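Acetyltransferase (Vibrio fischeri, PDB 3JVN) probably transfers acyl groups, most likely acetyl, to an acceptor that is not identified, as a member of the GNAT acetyltransferase family. Local coordinates at residues His74-Ile79 / Met88-Glu93. Numbering follows the deposited sequence.
Sequences HFCELI and MATIDE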
loop_
_atom_site.group_PDB
_atom_site.type_symbol
_atom_site.label_atom_id
_atom_site.label_comp_id
_atom_site.label_asym_id
_atom_site.label_seq_id
_atom_site.Cartn_x
_atom_site.Cartn_y
_atom_site.Cartn_z
ATOM N N HIS A 74 11.986 -5.817 0.204
ATOM C CA HIS A 74 12.323 -4.812 1.221
ATOM C C HIS A 74 11.136 -4.314 2.042
ATOM O O HIS A 74 10.025 -4.233 1.536
ATOM C CB HIS A 74 13.032 -3.599 0.586
ATOM C CG HIS A 74 12.134 -2.688 -0.206
ATOM N ND1 HIS A 74 11.669 -3.005 -1.464
ATOM C CD2 HIS A 74 11.670 -1.443 0.061
ATOM C CE1 HIS A 74 10.962 -1.996 -1.940
ATOM N NE2 HIS A 74 10.946 -1.033 -1.036
ATOM N N PHE A 75 11.382 -3.997 3.313
ATOM C CA PHE A 75 10.334 -3.473 4.192
ATOM C C PHE A 75 10.104 -2.005 3.831
ATOM O O PHE A 75 11.026 -1.305 3.390
ATOM C CB PHE A 75 10.747 -3.556 5.677
ATOM C CG PHE A 75 10.750 -4.953 6.237
ATOM C CD1 PHE A 75 9.600 -5.742 6.173
ATOM C CD2 PHE A 75 11.906 -5.483 6.821
ATOM C CE1 PHE A 75 9.582 -7.040 6.682
ATOM C CE2 PHE A 75 11.914 -6.782 7.340
ATOM C CZ PHE A 75 10.740 -7.570 7.267
ATOM N N CYS A 76 8.869 -1.547 3.990
ATOM C CA CYS A 76 8.546 -0.153 3.719
ATOM C C CYS A 76 7.445 0.297 4.654
ATOM O O CYS A 76 6.768 -0.517 5.285
ATOM C CB CYS A 76 8.140 0.068 2.262
ATOM S SG CYS A 76 7.523 -1.375 1.394
ATOM N N GLU A 77 7.280 1.605 4.760
ATOM C CA GLU A 77 6.282 2.152 5.658
ATOM C C GLU A 77 5.404 3.195 5.017
ATOM O O GLU A 77 5.892 4.160 4.422
ATOM C CB GLU A 77 6.960 2.795 6.866
ATOM C CG GLU A 77 7.433 1.863 7.950
ATOM C CD GLU A 77 8.023 2.646 9.104
ATOM O OE1 GLU A 77 7.909 2.194 10.266
ATOM O OE2 GLU A 77 8.596 3.723 8.826
ATOM N N LEU A 78 4.101 2.989 5.152
ATOM C CA LEU A 78 3.124 3.929 4.651
ATOM C C LEU A 78 3.059 4.994 5.748
ATOM O O LEU A 78 2.534 4.764 6.840
ATOM C CB LEU A 78 1.775 3.245 4.487
ATOM C CG LEU A 78 0.620 4.155 4.083
ATOM C CD1 LEU A 78 0.819 4.616 2.647
ATOM C CD2 LEU A 78 -0.691 3.397 4.223
ATOM N N ILE A 79 3.639 6.149 5.455
ATOM C CA ILE A 79 3.695 7.262 6.389
ATOM C C ILE A 79 2.653 8.323 6.066
ATOM O O ILE A 79 2.463 8.715 4.902
ATOM C CB ILE A 79 5.104 7.887 6.376
ATOM C CG1 ILE A 79 6.089 6.901 7.019
ATOM C CG2 ILE A 79 5.096 9.231 7.070
ATOM C CD1 ILE A 79 7.544 7.366 6.985
HETATM N N MSE A 88 4.637 -2.329 5.893
HETATM C CA MSE A 88 4.359 -3.016 4.643
HETATM C C MSE A 88 5.678 -3.430 4.032
HETATM O O MSE A 88 6.746 -3.103 4.552
HETATM C CB MSE A 88 3.617 -2.099 3.673
HETATM C CG MSE A 88 2.373 -1.459 4.238
HETATM SE SE MSE A 88 1.402 -0.541 2.850
HETATM C CE MSE A 88 -0.171 -0.060 3.860
ATOM N N ALA A 89 5.604 -4.145 2.921
ATOM C CA ALA A 89 6.807 -4.592 2.255
ATOM C C ALA A 89 6.605 -4.730 0.757
ATOM O O ALA A 89 5.488 -4.617 0.250
ATOM C CB ALA A 89 7.292 -5.933 2.849
ATOM N N THR A 90 7.704 -4.999 0.056
ATOM C CA THR A 90 7.678 -5.154 -1.395
ATOM C C THR A 90 8.622 -6.274 -1.849
ATOM O O THR A 90 9.772 -6.342 -1.416
ATOM C CB THR A 90 8.119 -3.840 -2.107
ATOM O OG1 THR A 90 7.434 -2.724 -1.526
ATOM C CG2 THR A 90 7.796 -3.898 -3.592
ATOM N N ILE A 91 8.124 -7.151 -2.710
ATOM C CA ILE A 91 8.943 -8.220 -3.267
ATOM C C ILE A 91 9.371 -7.628 -4.600
ATOM O O ILE A 91 8.538 -7.320 -5.456
ATOM C CB ILE A 91 8.130 -9.530 -3.465
ATOM C CG1 ILE A 91 7.822 -10.145 -2.099
ATOM C CG2 ILE A 91 8.923 -10.528 -4.283
ATOM C CD1 ILE A 91 6.835 -11.279 -2.125
ATOM N N ASP A 92 10.679 -7.446 -4.756
ATOM C CA ASP A 92 11.218 -6.834 -5.955
ATOM C C ASP A 92 11.548 -7.777 -7.123
ATOM O O ASP A 92 10.864 -7.767 -8.147
ATOM C CB ASP A 92 12.451 -6.009 -5.564
ATOM C CG ASP A 92 12.129 -4.948 -4.524
ATOM O OD1 ASP A 92 12.825 -4.880 -3.481
ATOM O OD2 ASP A 92 11.174 -4.171 -4.760
ATOM N N GLU A 93 12.587 -8.588 -6.955
ATOM C CA GLU A 93 13.036 -9.503 -7.996
ATOM C C GLU A 93 13.108 -10.962 -7.589
ATOM O O GLU A 93 13.240 -11.298 -6.410
ATOM C CB GLU A 93 14.414 -9.078 -8.483
ATOM C CG GLU A 93 14.461 -7.686 -9.011
ATOM C CD GLU A 93 15.769 -7.024 -8.694
ATOM O OE1 GLU A 93 16.055 -6.798 -7.489
ATOM O OE2 GLU A 93 16.511 -6.729 -9.660
#
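His74 and Thr90 form a hydrogen-bonded pair of an antiparallel hairpin, in which His74 shows how one strand residue can bond through both its backbone and its side chain. His74 N donates to Thr90 O at 2.8 Å, and Thr90 N returns a bond to His74 O; Cys76 and Met88 repeat the exchange, with Phe75 and Ala89 as the non-hydrogen-bonded pair between. From its CB the His74 side chain turns between its backbone N and carbonyl carbon (chi1 74°), running side by side with Thr90. CG is 4.0 Å from Asp92 OD1. ND1 donates to Asp92 OD1 at 3.0 Å, meeting the syn lone pair, with ring and carboxylate 18° from coplanar. CE1 meets Thr90 CB obliquely, 3.4 Å away, and NE2 lies more loosely near Thr90 OG1. Because Tyr50 OH also bonds Asp92 OD1, two bonds grip this oxygen and together probably limit the carboxylate's turning. Farther along the same face, Cys76 SG lies 3.2 Å from Thr90 OG1, and the extended chain of Met88, a selenomethionine, brings its CE to Leu78 CD2 at 3.5 Å. Asp92 and Glu93 together face Thr72 in a classic beta bulge. Phe75 and Ala89, on the opposite face, pack against Leu117 of helix 105-118; strand 124-127 flanks strand 86-96, while Glu77 to Ile79 continue the sheet antiparallel into the second subunit.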